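Local coordinates for 4'-phospho-dehydrooxetanocin synthase (Bacillus megaterium, PDB 5UL3), which uses cobalamin, a [4Fe-4S] cluster and S-adenosylmethionine to catalyse the oxidative ring contraction of dAMP to an oxetane aldehyde in oxetanocin A biosynthesis, at residues A[453-464]-A[492-503]. Numbering follows the deposited sequence.
Sequences EQNIIALRLVSA and FLERTDALMKPI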
ATOM      1  N   GLU A 453      21.306   8.366 -15.616  1.00 30.31           N
ATOM      2  CA  GLU A 453      20.828   9.538 -16.345  1.00 33.15           C
ATOM      3  C   GLU A 453      19.341   9.423 -16.680  1.00 35.36           C
ATOM      4  O   GLU A 453      18.618  10.428 -16.670  1.00 25.79           O
ATOM      5  CB  GLU A 453      21.652   9.759 -17.615  1.00 37.23           C
ATOM      6  CG  GLU A 453      21.486  11.161 -18.204  1.00 50.25           C
ATOM      7  CD  GLU A 453      22.158  12.247 -17.357  1.00 57.46           C
ATOM      8  OE1 GLU A 453      23.102  11.925 -16.604  1.00 53.32           O
ATOM      9  OE2 GLU A 453      21.740  13.427 -17.446  1.00 56.13           O
ATOM     10  N   GLN A 454      18.867   8.212 -16.990  1.00 28.59           N
ATOM     11  CA  GLN A 454      17.445   8.027 -17.267  1.00 27.38           C
ATOM     12  C   GLN A 454      16.602   8.390 -16.052  1.00 24.49           C
ATOM     13  O   GLN A 454      15.520   8.971 -16.188  1.00 27.97           O
ATOM     14  CB  GLN A 454      17.177   6.587 -17.677  1.00 25.99           C
ATOM     15  CG  GLN A 454      15.722   6.183 -17.848  1.00 25.35           C
ATOM     16  CD  GLN A 454      15.630   4.701 -18.216  1.00 28.03           C
ATOM     17  OE1 GLN A 454      16.611   3.981 -18.070  1.00 30.13           O
ATOM     18  NE2 GLN A 454      14.470   4.248 -18.669  1.00 26.20           N
ATOM     19  N   ASN A 455      17.081   8.043 -14.857  1.00 24.17           N
ATOM     20  CA  ASN A 455      16.350   8.405 -13.645  1.00 25.87           C
ATOM     21  C   ASN A 455      16.274   9.920 -13.483  1.00 29.29           C
ATOM     22  O   ASN A 455      15.217  10.459 -13.133  1.00 26.27           O
ATOM     23  CB  ASN A 455      17.021   7.765 -12.432  1.00 27.45           C
ATOM     24  CG  ASN A 455      16.712   6.289 -12.310  1.00 32.27           C
ATOM     25  OD1 ASN A 455      15.603   5.857 -12.586  1.00 37.79           O
ATOM     26  ND2 ASN A 455      17.685   5.513 -11.873  1.00 33.61           N
ATOM     27  N   ILE A 456      17.393  10.618 -13.713  1.00 30.93           N
ATOM     28  CA  ILE A 456      17.397  12.081 -13.649  1.00 28.92           C
ATOM     29  C   ILE A 456      16.329  12.656 -14.573  1.00 26.44           C
ATOM     30  O   ILE A 456      15.532  13.517 -14.180  1.00 26.20           O
ATOM     31  CB  ILE A 456      18.790  12.630 -14.007  1.00 31.02           C
ATOM     32  CG1 ILE A 456      19.816  12.294 -12.920  1.00 32.42           C
ATOM     33  CG2 ILE A 456      18.713  14.133 -14.284  1.00 33.32           C
ATOM     34  CD1 ILE A 456      19.561  13.031 -11.581  1.00 30.06           C
ATOM     35  N   ILE A 457      16.286  12.177 -15.819  1.00 24.54           N
ATOM     36  CA  ILE A 457      15.349  12.744 -16.780  1.00 23.30           C
ATOM     37  C   ILE A 457      13.904  12.450 -16.383  1.00 27.15           C
ATOM     38  O   ILE A 457      13.026  13.298 -16.554  1.00 23.97           O
ATOM     39  CB  ILE A 457      15.673  12.240 -18.197  1.00 25.75           C
ATOM     40  CG1 ILE A 457      17.007  12.836 -18.659  1.00 30.60           C
ATOM     41  CG2 ILE A 457      14.554  12.620 -19.171  1.00 24.27           C
ATOM     42  CD1 ILE A 457      17.639  12.081 -19.820  1.00 37.31           C
ATOM     43  N   ALA A 458      13.628  11.250 -15.857  1.00 25.22           N
ATOM     44  CA  ALA A 458      12.272  10.961 -15.407  1.00 25.06           C
ATOM     45  C   ALA A 458      11.842  11.967 -14.344  1.00 25.71           C
ATOM     46  O   ALA A 458      10.717  12.472 -14.378  1.00 25.50           O
ATOM     47  CB  ALA A 458      12.168   9.533 -14.858  1.00 21.88           C
ATOM     48  N   LEU A 459      12.735  12.277 -13.405  1.00 25.88           N
ATOM     49  CA  LEU A 459      12.387  13.217 -12.332  1.00 25.89           C
ATOM     50  C   LEU A 459      12.177  14.618 -12.881  1.00 28.32           C
ATOM     51  O   LEU A 459      11.294  15.355 -12.423  1.00 25.75           O
ATOM     52  CB  LEU A 459      13.475  13.232 -11.259  1.00 24.23           C
ATOM     53  CG  LEU A 459      13.764  11.914 -10.545  1.00 27.28           C
ATOM     54  CD1 LEU A 459      14.875  12.107  -9.487  1.00 27.77           C
ATOM     55  CD2 LEU A 459      12.496  11.334  -9.938  1.00 28.08           C
ATOM     56  N   ARG A 460      12.982  14.993 -13.869  1.00 24.71           N
ATOM     57  CA  ARG A 460      12.837  16.283 -14.536  1.00 28.03           C
ATOM     58  C   ARG A 460      11.465  16.421 -15.191  1.00 26.47           C
ATOM     59  O   ARG A 460      10.782  17.445 -15.041  1.00 26.93           O
ATOM     60  CB  ARG A 460      13.968  16.408 -15.567  1.00 32.45           C
ATOM     61  CG  ARG A 460      14.231  17.779 -16.139  1.00 39.66           C
ATOM     62  CD  ARG A 460      15.406  17.744 -17.133  1.00 37.08           C
ATOM     63  NE  ARG A 460      16.704  17.551 -16.494  1.00 37.31           N
ATOM     64  CZ  ARG A 460      17.788  17.105 -17.119  1.00 34.48           C
ATOM     65  NH1 ARG A 460      17.738  16.788 -18.414  1.00 40.75           N
ATOM     66  NH2 ARG A 460      18.921  16.964 -16.456  1.00 39.12           N
ATOM     67  N   LEU A 461      11.044  15.395 -15.935  1.00 26.12           N
ATOM     68  CA  LEU A 461       9.768  15.450 -16.638  1.00 21.88           C
ATOM     69  C   LEU A 461       8.582  15.507 -15.676  1.00 26.83           C
ATOM     70  O   LEU A 461       7.662  16.313 -15.859  1.00 26.16           O
ATOM     71  CB  LEU A 461       9.648  14.239 -17.579  1.00 27.83           C
ATOM     72  CG  LEU A 461      10.664  14.240 -18.727  1.00 25.49           C
ATOM     73  CD1 LEU A 461      10.793  12.852 -19.387  1.00 26.10           C
ATOM     74  CD2 LEU A 461      10.271  15.289 -19.783  1.00 28.24           C
ATOM     75  N   VAL A 462       8.577  14.653 -14.652  1.00 26.22           N
ATOM     76  CA  VAL A 462       7.429  14.626 -13.743  1.00 22.68           C
ATOM     77  C   VAL A 462       7.376  15.905 -12.919  1.00 25.58           C
ATOM     78  O   VAL A 462       6.301  16.492 -12.738  1.00 25.20           O
ATOM     79  CB  VAL A 462       7.464  13.384 -12.835  1.00 22.95           C
ATOM     80  CG1 VAL A 462       6.300  13.454 -11.811  1.00 28.84           C
ATOM     81  CG2 VAL A 462       7.331  12.094 -13.694  1.00 24.54           C
ATOM     82  N   SER A 463       8.526  16.358 -12.416  1.00 24.29           N
ATOM     83  CA  SER A 463       8.503  17.571 -11.590  1.00 26.17           C
ATOM     84  C   SER A 463       8.113  18.800 -12.409  1.00 29.48           C
ATOM     85  O   SER A 463       7.392  19.675 -11.900  1.00 27.76           O
ATOM     86  CB  SER A 463       9.850  17.770 -10.893  1.00 28.16           C
ATOM     87  OG  SER A 463      10.915  17.957 -11.808  1.00 28.92           O
ATOM     88  N   ALA A 464       8.513  18.860 -13.686  1.00 27.70           N
ATOM     89  CA  ALA A 464       8.130  19.988 -14.529  1.00 25.33           C
ATOM     90  C   ALA A 464       6.621  20.087 -14.710  1.00 31.24           C
ATOM     91  O   ALA A 464       6.115  21.177 -14.998  1.00 29.47           O
ATOM     92  CB  ALA A 464       8.828  19.898 -15.901  1.00 22.94           C
ATOM     93  N   PHE A 492      24.905  11.334  -7.808  1.00 29.89           N
ATOM     94  CA  PHE A 492      23.528  11.367  -8.295  1.00 26.59           C
ATOM     95  C   PHE A 492      22.623  12.191  -7.379  1.00 26.55           C
ATOM     96  O   PHE A 492      21.870  13.057  -7.844  1.00 28.22           O
ATOM     97  CB  PHE A 492      22.992   9.937  -8.418  1.00 26.70           C
ATOM     98  CG  PHE A 492      21.514   9.848  -8.746  1.00 27.39           C
ATOM     99  CD1 PHE A 492      21.073   9.854 -10.066  1.00 28.83           C
ATOM    100  CD2 PHE A 492      20.575   9.727  -7.736  1.00 29.28           C
ATOM    101  CE1 PHE A 492      19.718   9.747 -10.375  1.00 31.08           C
ATOM    102  CE2 PHE A 492      19.213   9.630  -8.043  1.00 24.69           C
ATOM    103  CZ  PHE A 492      18.792   9.638  -9.366  1.00 30.16           C
ATOM    104  N   LEU A 493      22.671  11.909  -6.075  1.00 27.89           N
ATOM    105  CA  LEU A 493      21.792  12.553  -5.107  1.00 29.03           C
ATOM    106  C   LEU A 493      22.069  14.044  -4.952  1.00 30.91           C
ATOM    107  O   LEU A 493      21.171  14.787  -4.544  1.00 28.04           O
ATOM    108  CB  LEU A 493      21.923  11.858  -3.752  1.00 27.85           C
ATOM    109  CG  LEU A 493      21.375  10.430  -3.748  1.00 25.77           C
ATOM    110  CD1 LEU A 493      21.917   9.721  -2.556  1.00 30.80           C
ATOM    111  CD2 LEU A 493      19.836  10.450  -3.702  1.00 23.68           C
ATOM    112  N   GLU A 494      23.280  14.493  -5.256  1.00 28.28           N
ATOM    113  CA  GLU A 494      23.640  15.904  -5.197  1.00 31.90           C
ATOM    114  C   GLU A 494      23.314  16.663  -6.479  1.00 31.34           C
ATOM    115  O   GLU A 494      23.500  17.882  -6.518  1.00 34.54           O
ATOM    116  CB  GLU A 494      25.133  16.045  -4.862  1.00 30.77           C
ATOM    117  CG  GLU A 494      25.441  15.688  -3.427  1.00 28.53           C
ATOM    118  CD  GLU A 494      26.910  15.421  -3.162  1.00 33.68           C
ATOM    119  OE1 GLU A 494      27.760  16.045  -3.839  1.00 41.87           O
ATOM    120  OE2 GLU A 494      27.205  14.577  -2.282  1.00 31.91           O
ATOM    121  N   ARG A 495      22.825  15.997  -7.524  1.00 29.45           N
ATOM    122  CA  ARG A 495      22.535  16.699  -8.770  1.00 27.89           C
ATOM    123  C   ARG A 495      21.410  17.707  -8.568  1.00 34.38           C
ATOM    124  O   ARG A 495      20.389  17.402  -7.943  1.00 29.25           O
ATOM    125  CB  ARG A 495      22.180  15.710  -9.878  1.00 28.17           C
ATOM    126  CG  ARG A 495      23.422  14.978 -10.385  1.00 32.23           C
ATOM    127  CD  ARG A 495      23.127  14.129 -11.570  1.00 40.26           C
ATOM    128  NE  ARG A 495      22.740  14.913 -12.733  1.00 39.63           N
ATOM    129  CZ  ARG A 495      22.681  14.418 -13.962  1.00 41.31           C
ATOM    130  NH1 ARG A 495      22.995  13.147 -14.171  1.00 43.58           N
ATOM    131  NH2 ARG A 495      22.306  15.184 -14.974  1.00 41.89           N
ATOM    132  N   THR A 496      21.608  18.917  -9.093  1.00 35.86           N
ATOM    133  CA  THR A 496      20.620  19.984  -9.007  1.00 31.38           C
ATOM    134  C   THR A 496      19.963  20.274 -10.354  1.00 33.98           C
ATOM    135  O   THR A 496      19.202  21.241 -10.473  1.00 36.92           O
ATOM    136  CB  THR A 496      21.268  21.255  -8.434  1.00 30.93           C
ATOM    137  OG1 THR A 496      22.419  21.612  -9.219  1.00 34.89           O
ATOM    138  CG2 THR A 496      21.704  21.010  -7.000  1.00 36.02           C
ATOM    139  N   ASP A 497      20.218  19.453 -11.367  1.00 33.82           N
ATOM    140  CA  ASP A 497      19.592  19.637 -12.671  1.00 32.95           C
ATOM    141  C   ASP A 497      18.477  18.633 -12.924  1.00 34.47           C
ATOM    142  O   ASP A 497      18.122  18.382 -14.080  1.00 36.02           O
ATOM    143  CB  ASP A 497      20.642  19.558 -13.777  1.00 38.29           C
ATOM    144  CG  ASP A 497      21.308  18.205 -13.848  1.00 43.07           C
ATOM    145  OD1 ASP A 497      21.318  17.487 -12.826  1.00 39.23           O
ATOM    146  OD2 ASP A 497      21.833  17.860 -14.928  1.00 50.51           O
ATOM    147  N   ALA A 498      17.911  18.060 -11.866  1.00 32.31           N
ATOM    148  CA  ALA A 498      16.834  17.088 -11.993  1.00 31.37           C
ATOM    149  C   ALA A 498      15.486  17.664 -11.592  1.00 28.50           C
ATOM    150  O   ALA A 498      14.511  17.533 -12.330  1.00 31.32           O
ATOM    151  CB  ALA A 498      17.142  15.844 -11.141  1.00 28.79           C
ATOM    152  N   LEU A 499      15.401  18.333 -10.448  1.00 28.48           N
ATOM    153  CA  LEU A 499      14.103  18.785  -9.957  1.00 27.93           C
ATOM    154  C   LEU A 499      13.744  20.128 -10.585  1.00 33.74           C
ATOM    155  O   LEU A 499      14.471  21.116 -10.422  1.00 33.04           O
ATOM    156  CB  LEU A 499      14.115  18.869  -8.429  1.00 32.89           C
ATOM    157  CG  LEU A 499      14.541  17.570  -7.725  1.00 30.93           C
ATOM    158  CD1 LEU A 499      14.579  17.741  -6.209  1.00 29.40           C
ATOM    159  CD2 LEU A 499      13.616  16.409  -8.118  1.00 27.11           C
ATOM    160  N   MET A 500      12.629  20.156 -11.309  1.00 27.05           N
ATOM    161  CA  MET A 500      12.153  21.341 -12.007  1.00 28.44           C
ATOM    162  C   MET A 500      10.994  21.972 -11.251  1.00 29.04           C
ATOM    163  O   MET A 500      10.182  21.281 -10.626  1.00 30.36           O
ATOM    164  CB  MET A 500      11.685  21.007 -13.426  1.00 26.53           C
ATOM    165  CG  MET A 500      12.748  20.414 -14.332  1.00 29.97           C
ATOM    166  SD  MET A 500      14.045  21.596 -14.768  1.00 32.19           S
ATOM    167  CE  MET A 500      15.394  20.894 -13.853  1.00 33.32           C
ATOM    168  N   LYS A 501      10.919  23.299 -11.324  1.00 31.39           N
ATOM    169  CA  LYS A 501       9.720  23.990 -10.904  1.00 28.24           C
ATOM    170  C   LYS A 501       8.582  23.620 -11.841  1.00 31.47           C
ATOM    171  O   LYS A 501       8.822  23.200 -12.975  1.00 29.94           O
ATOM    172  CB  LYS A 501       9.920  25.502 -10.945  1.00 37.49           C
ATOM    173  CG  LYS A 501      10.966  26.039 -10.003  1.00 32.22           C
ATOM    174  CD  LYS A 501      11.157  27.533 -10.253  1.00 39.84           C
ATOM    175  CE  LYS A 501      11.955  28.189  -9.139  1.00 48.08           C
ATOM    176  NZ  LYS A 501      12.245  29.617  -9.441  1.00 58.51           N
ATOM    177  N   PRO A 502       7.332  23.768 -11.397  1.00 29.00           N
ATOM    178  CA  PRO A 502       6.205  23.619 -12.328  1.00 29.21           C
ATOM    179  C   PRO A 502       6.357  24.598 -13.476  1.00 40.93           C
ATOM    180  O   PRO A 502       6.501  25.804 -13.271  1.00 38.62           O
ATOM    181  CB  PRO A 502       4.976  23.944 -11.462  1.00 31.06           C
ATOM    182  CG  PRO A 502       5.417  23.635 -10.062  1.00 31.29           C
ATOM    183  CD  PRO A 502       6.879  23.999 -10.012  1.00 34.88           C
ATOM    184  N   ILE A 503       6.342  24.071 -14.694  1.00 31.15           N
ATOM    185  CA  ILE A 503       6.622  24.862 -15.884  1.00 35.84           C
ATOM    186  C   ILE A 503       5.297  25.231 -16.532  1.00 38.03           C
ATOM    187  O   ILE A 503       4.444  24.366 -16.749  1.00 41.68           O
ATOM    188  CB  ILE A 503       7.526  24.097 -16.867  1.00 34.34           C
ATOM    189  CG1 ILE A 503       8.914  23.891 -16.255  1.00 32.45           C
ATOM    190  CG2 ILE A 503       7.639  24.854 -18.178  1.00 43.07           C
ATOM    191  CD1 ILE A 503       9.888  23.161 -17.160  1.00 35.46           C
TER
HETATM  192  O   HOH W   1       2.834  22.242 -15.564  1.00 49.61           O
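Arg495 and Glu453 begin a four-residue salt-bridge network, completed by Asp497 and Arg460, that ties helix 452-464 to the loop following helix 484-493. The arginine grips the glutamate end-on, one nitrogen to each oxygen: Arg495 NH1 meets Glu453 OE1 at 2.7 Å in a nearly straight bond (170°), while NH2 takes OE2. The two planes are twisted 39° apart, and OE1 is approached from above its carboxylate plane. A second carboxylate fixes the guanidinium's rotation, since Asp497 receives NE and NH2 side-on, one to each oxygen. Arg460 joins from the helix. A bend at chi3 (-71°) turns NE and NH2 of Arg460 onto the backbone O of Asp497, each 2.9 Å away, and leaves a longer salt bridge from NH2 to OD2 of Asp497. Its NH2 lies near that of Arg495, a like-charge proximity probably offset by the aspartate they share; its NH1 binds Leu517 O.

Apolar packing lies against this network. CG1 of Ile456 covers one face of the Arg495 guanidinium, and CD1 of Ile456 sits between CE1 of Phe492, 3.5 Å away, and CB of Ala498. Farther along, the chains of Arg460 and Met500 run side by side in the same direction, with their CG atoms 3.5 Å apart.

One side-chain hydroxyl and one backbone carbonyl fasten the helix's C-terminal part. Ser463 OG, placed between its own backbone N and carbonyl carbon, donates to Leu459 O and accepts from Met500 N at 2.8 Å. Ala464 O accepts from Ile503 N at 2.9 Å.

Asn455's side chain comes within about 7 Å of that of Glu436, which binds S-adenosylmethionine. Helix 452-464 lies in the beta-alpha-beta crossover between adjacent parallel strands 432-436 and 470-473 of the partial TIM barrel, and the loop packs along it.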